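Local coordinates for protein ribonucleoside-diphosphate reductase (Pseudomonas aeruginosa, PDB 5IM3) that catalyses the reduction of ribonucleoside diphosphates to 2'-deoxyribonucleoside diphosphates, probably supplying the precursors of DNA synthesis, and binds dATP at its allosteric sites, at residues A[293-298]-A[317-322]; A[300-305]-A[772-777]; A[721-726]-A[755-760]. One frame throughout, in Å; residues are numbered along the deposited sequence.

Interaction 1 (A[293-298]-A[317-322]); sequences QQFTYL and ELPQIF
Phe295 and Pro319 meet through one corner of the aromatic ring: CE2 of Phe295 lies 3.6 Å from CB of Pro319, and CZ of the same ring follows at 4.0 Å from that carbon. The backbones stay well apart, with the CA atoms of Phe295 and Pro319 separated by 9.6 Å, so the Phe295 side chain bridges most of the gap. Its first torsion sets this up, because CG stands anti to the carbonyl carbon (chi1 -81°) and the ring is carried over to the 317-322 segment. Gln320 approaches the same corner from further along its helix. Its chain is bent at chi2 (-53°), which folds the amide back until NE2 of Gln320 comes to 4.2 Å from CE2 of Phe295, with the amide and ring planes turned 59° apart. Ring and glutamine pass one another on antiparallel courses. The amide nitrogen NE2 is hydrogen-bonded to OD1 of Asp292, just ahead of the 293-298 segment, which helps to hold it there, while OE1 of Gln320 pairs with Tyr345; both polar atoms of this buried amide thus have a partner, the one on OE1 weak. The proline fits the start of helix 319-330: Leu318 is the N-cap, and the first turn is closed by Phe322 N to Leu318 O at 2.7 Å. About 86 Å² is buried in total, all by residues that are themselves buried. Phe351 meets the Phe295 ring edge-to-face, and Met228 and Tyr254 of two further helices pack on Pro319. Here the residue just before the Thr296 N-cap of helix 297-307 packs on the first turn of helix 319-330, joining two helices of the all-alpha domain.

Interaction 2 (A[300-305]-A[772-777]); sequences LQTLYD and TATIAN
Thr302 and Thr774 share one rotamer, with chi1 of -61° and -59°, and in each the methyl CG2 stands anti to the backbone N while OG1 stands anti to the carbonyl carbon. The consequence is a meeting of methyls: CG2 of Thr302 lies 3.6 Å from CG2 of Thr774. The hydroxyls stay apart, with Thr302 OG1 6.8 Å from Thr774 OG1. The two side chains cross at a slant. The hydroxyl of Thr302 is turned back to its own helix, where it hydrogen-bonds the carbonyl O of Leu298, one turn earlier; this helps to fix the chi1 rotation and leaves the methyl as the part offered to Thr774. The other branch of Thr302 faces Asn777, whose CB lies 4.4 Å from Thr302 OG1. This is a loose approach with no polar bond, since the amide of Asn777 stays at a distance, its ND2 at 5.0 Å and its OD1 at 6.5 Å from Thr302 OG1. The asparagine oxygen instead has a weak hydrogen bond with Gln783. Thr302 therefore addresses two residues three positions apart on one side of helix 773-779, one with each branch, and its CA comes within 7.5 Å of the CA of Asn777. The total buried surface is modest, 103 Å², and Thr774 also touches Tyr307 of the same partner helix. Beyond this meeting the helices turn different residues to different neighbours. Leu300 and Tyr304 of helix 297-307 pack on Met228 and Leu231 of helix 219-239, while Thr772, Ile775 and Ala776 rest on Met663 of strand 659-663, a strand of the barrel sheet. The contact thus links a helix of the all-alpha domain to a short helix lying on a barrel strand.

Interaction 3 (A[721-726]-A[755-760]); sequences GILPID and ERVQKG
Gly721 and Gln758 bring the two backbones closest, their CA atoms being 5.6 Å apart. Gly721 has left-handed helical angles (phi 67°, psi 27°), and the chain then runs to Leu723, the N-cap of helix 724-735. On the other side Val757 to Gly760 form a type I beta turn, closed by Gly760 N to Val757 O at 2.9 Å. The extended side chain of Gln758 lies alongside the glycine backbone: its CG is 3.6 Å from Gly721 N, and its NE2 is 3.6 Å from Gly721 CA. Gly721 carries no side chain, which permits this closeness, and a hydrogen bond to the carbonyl O of Arg754 holds NE2 in place. Deeper in, CD2 of Leu723 touches CG1 of Val757 at 3.8 Å, the leucine and valine lying side by side and pointing opposite ways; that valine methyl occupies the slot between backbone N and carbonyl carbon. Next to it in sequence, Arg756 makes salt bridges to Asp702 and Asp705 of helix 679-707. Asp726 OD2 accepts the N-H of Leu723 through its anti lone pair at 3.3 Å, nearly straight at 161°, and also forms a salt bridge with Arg754, tying the helix start to helix 751-757. The bond from the N-cap amide to the third helical residue is one half of a capping box, and it starts helix 724-735 in the barrel domain.

Interactions 1 and 2 are neighbours, their centres 10 Å apart, and both draw on helix 297-307. They touch directly: Phe295 CE1 packs 3.6 Å from Leu303 CD1, Phe322 CE2 lies 3.8 Å from Leu303 CD2, and Leu298 CD2 is 3.6 Å from Asn777 ND2. Together they run from the 319-330 helix through helix 297-307 to helix 773-779, and so from the all-alpha domain into the barrel domain. Interaction 3 is separate, its nearest atoms about 29 Å from interaction 1 and about 20 Å from interaction 2, although its segments lie in the loop that interaction 2 closes. All three lie away from the bound dATP sites.

Interaction 1 (A[293-298]-A[317-322])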
ATOM      1  N   GLN A 293       1.833  -1.854 -58.546  1.00 73.46           N
ATOM      2  CA  GLN A 293       1.064  -0.731 -58.029  1.00 75.20           C
ATOM      3  C   GLN A 293       0.287  -1.083 -56.764  1.00 73.77           C
ATOM      4  O   GLN A 293      -0.202  -0.173 -56.086  1.00 74.47           O
ATOM      5  CB  GLN A 293       0.095  -0.223 -59.102  1.00 78.23           C
ATOM      6  CG  GLN A 293       0.739   0.072 -60.458  1.00 78.50           C
ATOM      7  CD  GLN A 293       1.834   1.119 -60.377  1.00 79.15           C
ATOM      8  OE1 GLN A 293       2.948   0.833 -59.940  1.00 79.94           O
ATOM      9  NE2 GLN A 293       1.521   2.340 -60.796  1.00 81.72           N
ATOM     10  N   GLN A 294       0.171  -2.370 -56.431  1.00 64.97           N
ATOM     11  CA  GLN A 294      -0.606  -2.791 -55.271  1.00 64.70           C
ATOM     12  C   GLN A 294       0.098  -2.510 -53.951  1.00 61.69           C
ATOM     13  O   GLN A 294      -0.559  -2.502 -52.906  1.00 62.06           O
ATOM     14  CB  GLN A 294      -0.913  -4.290 -55.358  1.00 63.59           C
ATOM     15  CG  GLN A 294      -1.628  -4.715 -56.630  1.00 65.97           C
ATOM     16  CD  GLN A 294      -1.667  -6.220 -56.802  1.00 65.42           C
ATOM     17  OE1 GLN A 294      -1.070  -6.964 -56.019  1.00 63.07           O
ATOM     18  NE2 GLN A 294      -2.367  -6.680 -57.832  1.00 66.77           N
ATOM     19  N   PHE A 295       1.404  -2.265 -53.977  1.00 60.32           N
ATOM     20  CA  PHE A 295       2.207  -2.281 -52.762  1.00 58.73           C
ATOM     21  C   PHE A 295       1.987  -1.033 -51.918  1.00 59.93           C
ATOM     22  O   PHE A 295       2.007   0.092 -52.428  1.00 61.08           O
ATOM     23  CB  PHE A 295       3.690  -2.403 -53.105  1.00 58.46           C
ATOM     24  CG  PHE A 295       4.127  -3.803 -53.405  1.00 58.75           C
ATOM     25  CD1 PHE A 295       4.197  -4.748 -52.396  1.00 57.55           C
ATOM     26  CD2 PHE A 295       4.480  -4.173 -54.691  1.00 57.47           C
ATOM     27  CE1 PHE A 295       4.603  -6.038 -52.664  1.00 55.04           C
ATOM     28  CE2 PHE A 295       4.886  -5.461 -54.965  1.00 57.39           C
ATOM     29  CZ  PHE A 295       4.947  -6.395 -53.952  1.00 56.27           C
ATOM     30  N   THR A 296       1.781  -1.244 -50.623  1.00 62.66           N
ATOM     31  CA  THR A 296       1.942  -0.191 -49.638  1.00 64.24           C
ATOM     32  C   THR A 296       3.428   0.028 -49.368  1.00 65.93           C
ATOM     33  O   THR A 296       4.272  -0.824 -49.665  1.00 63.20           O
ATOM     34  CB  THR A 296       1.227  -0.553 -48.336  1.00 64.74           C
ATOM     35  OG1 THR A 296       1.836  -1.719 -47.764  1.00 64.55           O
ATOM     36  CG2 THR A 296      -0.246  -0.833 -48.593  1.00 65.81           C
ATOM     37  N   TYR A 297       3.744   1.192 -48.800  1.00 68.51           N
ATOM     38  CA  TYR A 297       5.136   1.507 -48.496  1.00 69.36           C
ATOM     39  C   TYR A 297       5.724   0.496 -47.520  1.00 68.00           C
ATOM     40  O   TYR A 297       6.870   0.055 -47.680  1.00 66.00           O
ATOM     41  CB  TYR A 297       5.236   2.925 -47.939  1.00 73.61           C
ATOM     42  CG  TYR A 297       6.647   3.383 -47.657  1.00 75.24           C
ATOM     43  CD1 TYR A 297       7.629   3.314 -48.636  1.00 75.34           C
ATOM     44  CD2 TYR A 297       6.991   3.907 -46.417  1.00 77.06           C
ATOM     45  CE1 TYR A 297       8.920   3.739 -48.385  1.00 76.10           C
ATOM     46  CE2 TYR A 297       8.279   4.337 -46.157  1.00 78.52           C
ATOM     47  CZ  TYR A 297       9.239   4.250 -47.145  1.00 78.15           C
ATOM     48  OH  TYR A 297      10.522   4.677 -46.894  1.00 79.68           O
ATOM     49  N   LEU A 298       4.948   0.102 -46.509  1.00 66.78           N
ATOM     50  CA  LEU A 298       5.443  -0.859 -45.532  1.00 63.18           C
ATOM     51  C   LEU A 298       5.626  -2.235 -46.156  1.00 62.28           C
ATOM     52  O   LEU A 298       6.586  -2.945 -45.838  1.00 60.23           O
ATOM     53  CB  LEU A 298       4.486  -0.931 -44.345  1.00 63.45           C
ATOM     54  CG  LEU A 298       4.853  -1.934 -43.249  1.00 64.96           C
ATOM     55  CD1 LEU A 298       6.205  -1.597 -42.640  1.00 64.21           C
ATOM     56  CD2 LEU A 298       3.776  -1.973 -42.176  1.00 64.14           C
ATOM     57  N   GLU A 317      16.557  -8.721 -57.247  1.00 62.06           N
ATOM     58  CA  GLU A 317      15.298  -9.441 -57.424  1.00 61.41           C
ATOM     59  C   GLU A 317      14.151  -8.443 -57.312  1.00 60.35           C
ATOM     60  O   GLU A 317      13.925  -7.869 -56.240  1.00 57.73           O
ATOM     61  CB  GLU A 317      15.155 -10.557 -56.391  1.00 60.00           C
ATOM     62  CG  GLU A 317      13.940 -11.445 -56.602  1.00 61.54           C
ATOM     63  CD  GLU A 317      13.898 -12.616 -55.639  1.00 62.40           C
ATOM     64  OE1 GLU A 317      14.241 -12.428 -54.450  1.00 62.34           O
ATOM     65  OE2 GLU A 317      13.527 -13.728 -56.074  1.00 60.53           O
ATOM     66  N   LEU A 318      13.428  -8.241 -58.415  1.00 59.20           N
ATOM     67  CA  LEU A 318      12.300  -7.322 -58.437  1.00 59.56           C
ATOM     68  C   LEU A 318      11.034  -7.998 -57.916  1.00 57.98           C
ATOM     69  O   LEU A 318      10.930  -9.227 -57.919  1.00 61.37           O
ATOM     70  CB  LEU A 318      12.079  -6.799 -59.854  1.00 60.78           C
ATOM     71  CG  LEU A 318      13.074  -5.720 -60.294  1.00 61.58           C
ATOM     72  CD1 LEU A 318      13.005  -5.471 -61.790  1.00 61.51           C
ATOM     73  CD2 LEU A 318      12.820  -4.425 -59.529  1.00 61.63           C
ATOM     74  N   PRO A 319      10.047  -7.214 -57.473  1.00 54.52           N
ATOM     75  CA  PRO A 319       8.919  -7.820 -56.737  1.00 53.74           C
ATOM     76  C   PRO A 319       8.185  -8.910 -57.502  1.00 53.81           C
ATOM     77  O   PRO A 319       7.925  -9.980 -56.940  1.00 52.38           O
ATOM     78  CB  PRO A 319       8.016  -6.613 -56.442  1.00 55.91           C
ATOM     79  CG  PRO A 319       8.928  -5.441 -56.460  1.00 57.77           C
ATOM     80  CD  PRO A 319       9.937  -5.746 -57.530  1.00 56.65           C
ATOM     81  N   GLN A 320       7.824  -8.672 -58.764  1.00 55.64           N
ATOM     82  CA  GLN A 320       7.094  -9.694 -59.508  1.00 56.76           C
ATOM     83  C   GLN A 320       7.969 -10.902 -59.807  1.00 55.23           C
ATOM     84  O   GLN A 320       7.458 -12.021 -59.925  1.00 54.57           O
ATOM     85  CB  GLN A 320       6.533  -9.112 -60.806  1.00 55.86           C
ATOM     86  CG  GLN A 320       5.556  -7.967 -60.598  1.00 57.33           C
ATOM     87  CD  GLN A 320       4.435  -8.324 -59.635  1.00 58.12           C
ATOM     88  OE1 GLN A 320       3.680  -9.268 -59.866  1.00 57.54           O
ATOM     89  NE2 GLN A 320       4.332  -7.576 -58.540  1.00 57.18           N
ATOM     90  N   ILE A 321       9.281 -10.700 -59.937  1.00 55.25           N
ATOM     91  CA  ILE A 321      10.184 -11.830 -60.110  1.00 54.90           C
ATOM     92  C   ILE A 321      10.342 -12.580 -58.794  1.00 53.07           C
ATOM     93  O   ILE A 321      10.505 -13.805 -58.786  1.00 52.24           O
ATOM     94  CB  ILE A 321      11.532 -11.338 -60.675  1.00 57.27           C
ATOM     95  CG1 ILE A 321      11.382 -11.046 -62.175  1.00 59.00           C
ATOM     96  CG2 ILE A 321      12.647 -12.354 -60.422  1.00 55.65           C
ATOM     97  CD1 ILE A 321      12.612 -10.439 -62.831  1.00 59.91           C
ATOM     98  N   PHE A 322      10.287 -11.869 -57.667  1.00 49.80           N
ATOM     99  CA  PHE A 322      10.264 -12.534 -56.369  1.00 50.90           C
ATOM    100  C   PHE A 322       9.085 -13.493 -56.272  1.00 49.84           C
ATOM    101  O   PHE A 322       9.252 -14.669 -55.933  1.00 49.20           O
ATOM    102  CB  PHE A 322      10.212 -11.493 -55.247  1.00 52.41           C
ATOM    103  CG  PHE A 322       9.829 -12.060 -53.907  1.00 49.47           C
ATOM    104  CD1 PHE A 322      10.742 -12.782 -53.154  1.00 49.67           C
ATOM    105  CD2 PHE A 322       8.555 -11.865 -53.400  1.00 50.15           C
ATOM    106  CE1 PHE A 322      10.388 -13.301 -51.918  1.00 48.87           C
ATOM    107  CE2 PHE A 322       8.196 -12.379 -52.166  1.00 47.99           C
ATOM    108  CZ  PHE A 322       9.113 -13.096 -51.424  1.00 48.16           C
TER

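Interaction 2 (A[300-305]-A[772-777])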
ATOM      1  N   LEU A 300       6.370  -3.042 -49.318  1.00 56.52           N
ATOM      2  CA  LEU A 300       7.538  -3.097 -50.191  1.00 56.97           C
ATOM      3  C   LEU A 300       8.829  -3.018 -49.388  1.00 58.74           C
ATOM      4  O   LEU A 300       9.780  -3.760 -49.659  1.00 56.49           O
ATOM      5  CB  LEU A 300       7.477  -1.967 -51.220  1.00 56.56           C
ATOM      6  CG  LEU A 300       8.562  -1.980 -52.303  1.00 55.65           C
ATOM      7  CD1 LEU A 300       8.448  -3.230 -53.152  1.00 52.66           C
ATOM      8  CD2 LEU A 300       8.482  -0.728 -53.181  1.00 58.45           C
ATOM      9  N   GLN A 301       8.884  -2.115 -48.404  1.00 68.28           N
ATOM     10  CA  GLN A 301      10.019  -2.073 -47.490  1.00 71.31           C
ATOM     11  C   GLN A 301      10.300  -3.446 -46.895  1.00 66.72           C
ATOM     12  O   GLN A 301      11.455  -3.877 -46.824  1.00 65.82           O
ATOM     13  CB  GLN A 301       9.753  -1.060 -46.375  1.00 76.97           C
ATOM     14  CG  GLN A 301      10.230   0.348 -46.682  1.00 82.61           C
ATOM     15  CD  GLN A 301      11.705   0.538 -46.385  1.00 85.38           C
ATOM     16  OE1 GLN A 301      12.565   0.239 -47.218  1.00 84.08           O
ATOM     17  NE2 GLN A 301      12.007   1.035 -45.189  1.00 87.14           N
ATOM     18  N   THR A 302       9.248  -4.149 -46.468  1.00 57.74           N
ATOM     19  CA  THR A 302       9.428  -5.449 -45.828  1.00 55.13           C
ATOM     20  C   THR A 302      10.115  -6.431 -46.767  1.00 52.20           C
ATOM     21  O   THR A 302      11.103  -7.077 -46.399  1.00 49.21           O
ATOM     22  CB  THR A 302       8.075  -6.001 -45.379  1.00 55.18           C
ATOM     23  OG1 THR A 302       7.483  -5.109 -44.427  1.00 55.16           O
ATOM     24  CG2 THR A 302       8.237  -7.382 -44.748  1.00 51.60           C
ATOM     25  N   LEU A 303       9.594  -6.566 -47.987  1.00 52.11           N
ATOM     26  CA  LEU A 303      10.193  -7.480 -48.952  1.00 51.31           C
ATOM     27  C   LEU A 303      11.613  -7.057 -49.300  1.00 51.18           C
ATOM     28  O   LEU A 303      12.538  -7.875 -49.284  1.00 51.74           O
ATOM     29  CB  LEU A 303       9.326  -7.550 -50.212  1.00 51.29           C
ATOM     30  CG  LEU A 303       7.950  -8.200 -50.036  1.00 51.66           C
ATOM     31  CD1 LEU A 303       7.148  -8.126 -51.324  1.00 52.45           C
ATOM     32  CD2 LEU A 303       8.084  -9.646 -49.574  1.00 48.98           C
ATOM     33  N   TYR A 304      11.807  -5.774 -49.608  1.00 54.04           N
ATOM     34  CA  TYR A 304      13.119  -5.308 -50.043  1.00 56.49           C
ATOM     35  C   TYR A 304      14.164  -5.492 -48.954  1.00 60.15           C
ATOM     36  O   TYR A 304      15.302  -5.882 -49.239  1.00 61.66           O
ATOM     37  CB  TYR A 304      13.047  -3.840 -50.458  1.00 58.73           C
ATOM     38  CG  TYR A 304      14.388  -3.260 -50.848  1.00 58.96           C
ATOM     39  CD1 TYR A 304      14.835  -3.318 -52.160  1.00 59.12           C
ATOM     40  CD2 TYR A 304      15.210  -2.660 -49.901  1.00 59.44           C
ATOM     41  CE1 TYR A 304      16.062  -2.795 -52.520  1.00 60.22           C
ATOM     42  CE2 TYR A 304      16.437  -2.132 -50.252  1.00 60.67           C
ATOM     43  CZ  TYR A 304      16.859  -2.203 -51.563  1.00 61.88           C
ATOM     44  OH  TYR A 304      18.081  -1.678 -51.913  1.00 64.22           O
ATOM     45  N   ASP A 305      13.802  -5.211 -47.702  1.00 62.73           N
ATOM     46  CA  ASP A 305      14.791  -5.246 -46.631  1.00 63.44           C
ATOM     47  C   ASP A 305      15.253  -6.668 -46.341  1.00 62.33           C
ATOM     48  O   ASP A 305      16.442  -6.895 -46.089  1.00 62.20           O
ATOM     49  CB  ASP A 305      14.223  -4.606 -45.364  1.00 65.10           C
ATOM     50  CG  ASP A 305      14.016  -3.109 -45.505  1.00 67.83           C
ATOM     51  OD1 ASP A 305      14.559  -2.515 -46.460  1.00 67.75           O
ATOM     52  OD2 ASP A 305      13.315  -2.525 -44.650  1.00 70.27           O
ATOM     53  N   THR A 772       0.287 -13.693 -38.430  1.00 46.80           N
ATOM     54  CA  THR A 772       0.627 -13.319 -39.801  1.00 48.94           C
ATOM     55  C   THR A 772       1.335 -11.975 -39.825  1.00 51.28           C
ATOM     56  O   THR A 772       1.118 -11.159 -40.728  1.00 48.94           O
ATOM     57  CB  THR A 772      -0.619 -13.259 -40.682  1.00 49.28           C
ATOM     58  OG1 THR A 772      -1.471 -12.202 -40.225  1.00 50.68           O
ATOM     59  CG2 THR A 772      -1.381 -14.576 -40.649  1.00 48.21           C
ATOM     60  N   ALA A 773       2.187 -11.725 -38.827  1.00 57.36           N
ATOM     61  CA  ALA A 773       2.844 -10.429 -38.688  1.00 58.76           C
ATOM     62  C   ALA A 773       3.395  -9.924 -40.019  1.00 59.57           C
ATOM     63  O   ALA A 773       2.970  -8.883 -40.532  1.00 59.73           O
ATOM     64  CB  ALA A 773       3.963 -10.532 -37.651  1.00 60.91           C
ATOM     65  N   THR A 774       4.345 -10.659 -40.597  1.00 54.50           N
ATOM     66  CA  THR A 774       5.039 -10.166 -41.781  1.00 54.71           C
ATOM     67  C   THR A 774       4.131 -10.174 -43.008  1.00 52.74           C
ATOM     68  O   THR A 774       4.060  -9.180 -43.742  1.00 51.56           O
ATOM     69  CB  THR A 774       6.296 -10.997 -42.033  1.00 54.50           C
ATOM     70  OG1 THR A 774       7.153 -10.924 -40.889  1.00 56.48           O
ATOM     71  CG2 THR A 774       7.048 -10.483 -43.255  1.00 58.36           C
ATOM     72  N   ILE A 775       3.424 -11.283 -43.249  1.00 48.41           N
ATOM     73  CA  ILE A 775       2.696 -11.430 -44.506  1.00 51.02           C
ATOM     74  C   ILE A 775       1.455 -10.544 -44.560  1.00 51.09           C
ATOM     75  O   ILE A 775       0.993 -10.203 -45.655  1.00 50.14           O
ATOM     76  CB  ILE A 775       2.325 -12.907 -44.758  1.00 49.25           C
ATOM     77  CG1 ILE A 775       1.425 -13.451 -43.648  1.00 47.73           C
ATOM     78  CG2 ILE A 775       3.592 -13.751 -44.889  1.00 50.84           C
ATOM     79  CD1 ILE A 775       0.975 -14.886 -43.884  1.00 48.74           C
ATOM     80  N   ALA A 776       0.893 -10.164 -43.412  1.00 50.03           N
ATOM     81  CA  ALA A 776      -0.156  -9.152 -43.412  1.00 51.64           C
ATOM     82  C   ALA A 776       0.410  -7.785 -43.781  1.00 54.42           C
ATOM     83  O   ALA A 776      -0.213  -7.030 -44.533  1.00 54.09           O
ATOM     84  CB  ALA A 776      -0.845  -9.101 -42.047  1.00 50.27           C
ATOM     85  N   ASN A 777       1.597  -7.457 -43.265  1.00 58.02           N
ATOM     86  CA  ASN A 777       2.264  -6.222 -43.662  1.00 60.96           C
ATOM     87  C   ASN A 777       2.619  -6.237 -45.142  1.00 60.82           C
ATOM     88  O   ASN A 777       2.537  -5.205 -45.818  1.00 63.34           O
ATOM     89  CB  ASN A 777       3.524  -6.009 -42.822  1.00 65.10           C
ATOM     90  CG  ASN A 777       3.215  -5.652 -41.385  1.00 66.84           C
ATOM     91  OD1 ASN A 777       2.070  -5.744 -40.938  1.00 67.38           O
ATOM     92  ND2 ASN A 777       4.239  -5.241 -40.648  1.00 68.31           N
TER

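Interaction 3 (A[721-726]-A[755-760])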
ATOM      1  N   GLY A 721     -16.317 -40.216 -41.818  1.00 65.86           N
ATOM      2  CA  GLY A 721     -17.291 -39.185 -42.112  1.00 67.07           C
ATOM      3  C   GLY A 721     -17.539 -38.237 -40.962  1.00 64.95           C
ATOM      4  O   GLY A 721     -18.629 -37.665 -40.864  1.00 65.72           O
ATOM      5  N   ILE A 722     -16.559 -38.058 -40.083  1.00 64.81           N
ATOM      6  CA  ILE A 722     -16.671 -37.157 -38.943  1.00 64.62           C
ATOM      7  C   ILE A 722     -15.856 -35.917 -39.285  1.00 63.60           C
ATOM      8  O   ILE A 722     -14.628 -35.909 -39.159  1.00 60.55           O
ATOM      9  CB  ILE A 722     -16.197 -37.813 -37.645  1.00 64.81           C
ATOM     10  CG1 ILE A 722     -17.016 -39.076 -37.368  1.00 66.92           C
ATOM     11  CG2 ILE A 722     -16.319 -36.833 -36.481  1.00 63.69           C
ATOM     12  CD1 ILE A 722     -16.531 -39.879 -36.176  1.00 65.94           C
ATOM     13  N   LEU A 723     -16.544 -34.868 -39.730  1.00 65.70           N
ATOM     14  CA  LEU A 723     -15.924 -33.602 -40.088  1.00 64.85           C
ATOM     15  C   LEU A 723     -15.774 -32.749 -38.836  1.00 64.07           C
ATOM     16  O   LEU A 723     -16.233 -33.152 -37.760  1.00 65.58           O
ATOM     17  CB  LEU A 723     -16.764 -32.881 -41.146  1.00 68.15           C
ATOM     18  CG  LEU A 723     -17.194 -33.743 -42.332  1.00 69.35           C
ATOM     19  CD1 LEU A 723     -17.982 -32.928 -43.341  1.00 71.86           C
ATOM     20  CD2 LEU A 723     -15.993 -34.383 -42.994  1.00 69.49           C
ATOM     21  N   PRO A 724     -15.128 -31.580 -38.920  1.00 59.40           N
ATOM     22  CA  PRO A 724     -15.012 -30.736 -37.718  1.00 58.23           C
ATOM     23  C   PRO A 724     -16.348 -30.408 -37.077  1.00 59.69           C
ATOM     24  O   PRO A 724     -16.456 -30.424 -35.844  1.00 59.78           O
ATOM     25  CB  PRO A 724     -14.300 -29.484 -38.251  1.00 57.11           C
ATOM     26  CG  PRO A 724     -13.462 -29.993 -39.359  1.00 56.50           C
ATOM     27  CD  PRO A 724     -14.275 -31.085 -40.015  1.00 58.73           C
ATOM     28  N   ILE A 725     -17.376 -30.110 -37.875  1.00 61.70           N
ATOM     29  CA  ILE A 725     -18.681 -29.797 -37.298  1.00 63.93           C
ATOM     30  C   ILE A 725     -19.204 -30.977 -36.493  1.00 64.88           C
ATOM     31  O   ILE A 725     -19.881 -30.793 -35.473  1.00 65.53           O
ATOM     32  CB  ILE A 725     -19.671 -29.382 -38.406  1.00 66.65           C
ATOM     33  CG1 ILE A 725     -20.988 -28.883 -37.799  1.00 66.27           C
ATOM     34  CG2 ILE A 725     -19.925 -30.540 -39.369  1.00 67.07           C
ATOM     35  CD1 ILE A 725     -20.846 -27.618 -36.969  1.00 64.77           C
ATOM     36  N   ASP A 726     -18.904 -32.201 -36.930  1.00 64.80           N
ATOM     37  CA  ASP A 726     -19.280 -33.388 -36.171  1.00 65.55           C
ATOM     38  C   ASP A 726     -18.379 -33.596 -34.959  1.00 63.72           C
ATOM     39  O   ASP A 726     -18.838 -34.114 -33.936  1.00 63.60           O
ATOM     40  CB  ASP A 726     -19.245 -34.617 -37.079  1.00 65.66           C
ATOM     41  CG  ASP A 726     -20.220 -34.512 -38.238  1.00 67.69           C
ATOM     42  OD1 ASP A 726     -21.398 -34.175 -37.995  1.00 69.75           O
ATOM     43  OD2 ASP A 726     -19.811 -34.761 -39.392  1.00 67.70           O
ATOM     44  N   GLU A 755     -19.709 -37.448 -47.773  1.00 73.41           N
ATOM     45  CA  GLU A 755     -19.615 -38.727 -48.466  1.00 73.88           C
ATOM     46  C   GLU A 755     -18.301 -38.842 -49.229  1.00 72.93           C
ATOM     47  O   GLU A 755     -17.608 -39.862 -49.136  1.00 73.27           O
ATOM     48  CB  GLU A 755     -20.802 -38.897 -49.414  1.00 78.99           C
ATOM     49  CG  GLU A 755     -20.931 -40.290 -50.012  1.00 81.48           C
ATOM     50  CD  GLU A 755     -22.017 -40.372 -51.067  1.00 85.25           C
ATOM     51  OE1 GLU A 755     -22.266 -39.352 -51.746  1.00 86.59           O
ATOM     52  OE2 GLU A 755     -22.623 -41.453 -51.216  1.00 88.17           O
ATOM     53  N   ARG A 756     -17.938 -37.802 -49.987  1.00 71.01           N
ATOM     54  CA  ARG A 756     -16.719 -37.865 -50.790  1.00 70.24           C
ATOM     55  C   ARG A 756     -15.473 -37.943 -49.921  1.00 68.17           C
ATOM     56  O   ARG A 756     -14.466 -38.526 -50.339  1.00 65.64           O
ATOM     57  CB  ARG A 756     -16.626 -36.658 -51.724  1.00 68.38           C
ATOM     58  CG  ARG A 756     -15.310 -36.599 -52.508  1.00 67.21           C
ATOM     59  CD  ARG A 756     -15.487 -36.011 -53.901  1.00 68.53           C
ATOM     60  NE  ARG A 756     -15.348 -34.555 -53.925  1.00 66.35           N
ATOM     61  CZ  ARG A 756     -14.348 -33.891 -54.502  1.00 65.12           C
ATOM     62  NH1 ARG A 756     -13.362 -34.526 -55.122  1.00 63.62           N
ATOM     63  NH2 ARG A 756     -14.341 -32.566 -54.463  1.00 65.82           N
ATOM     64  N   VAL A 757     -15.514 -37.359 -48.724  1.00 74.16           N
ATOM     65  CA  VAL A 757     -14.339 -37.380 -47.860  1.00 74.64           C
ATOM     66  C   VAL A 757     -14.012 -38.809 -47.449  1.00 73.99           C
ATOM     67  O   VAL A 757     -12.838 -39.189 -47.353  1.00 74.76           O
ATOM     68  CB  VAL A 757     -14.556 -36.473 -46.636  1.00 76.44           C
ATOM     69  CG1 VAL A 757     -15.740 -36.952 -45.818  1.00 78.43           C
ATOM     70  CG2 VAL A 757     -13.310 -36.433 -45.777  1.00 73.51           C
ATOM     71  N   GLN A 758     -15.038 -39.628 -47.205  1.00 70.91           N
ATOM     72  CA  GLN A 758     -14.797 -40.999 -46.772  1.00 72.50           C
ATOM     73  C   GLN A 758     -14.066 -41.811 -47.830  1.00 71.20           C
ATOM     74  O   GLN A 758     -13.503 -42.862 -47.510  1.00 71.99           O
ATOM     75  CB  GLN A 758     -16.119 -41.676 -46.407  1.00 74.31           C
ATOM     76  CG  GLN A 758     -16.849 -40.994 -45.261  1.00 74.60           C
ATOM     77  CD  GLN A 758     -18.183 -41.636 -44.948  1.00 77.16           C
ATOM     78  OE1 GLN A 758     -18.304 -42.858 -44.916  1.00 80.89           O
ATOM     79  NE2 GLN A 758     -19.196 -40.810 -44.725  1.00 78.84           N
ATOM     80  N   LYS A 759     -14.056 -41.344 -49.080  1.00 69.26           N
ATOM     81  CA  LYS A 759     -13.330 -42.015 -50.146  1.00 68.91           C
ATOM     82  C   LYS A 759     -11.852 -41.643 -50.183  1.00 67.37           C
ATOM     83  O   LYS A 759     -11.075 -42.335 -50.848  1.00 67.84           O
ATOM     84  CB  LYS A 759     -13.982 -41.696 -51.493  1.00 70.32           C
ATOM     85  CG  LYS A 759     -15.352 -42.342 -51.667  1.00 72.79           C
ATOM     86  CD  LYS A 759     -16.295 -41.487 -52.506  1.00 74.81           C
ATOM     87  CE  LYS A 759     -15.807 -41.317 -53.934  1.00 75.19           C
ATOM     88  NZ  LYS A 759     -16.714 -40.430 -54.714  1.00 77.90           N
ATOM     89  N   GLY A 760     -11.445 -40.582 -49.488  1.00 62.13           N
ATOM     90  CA  GLY A 760     -10.043 -40.216 -49.426  1.00 61.85           C
ATOM     91  C   GLY A 760      -9.792 -38.726 -49.513  1.00 62.83           C
ATOM     92  O   GLY A 760     -10.413 -38.032 -50.325  1.00 64.36           O
TER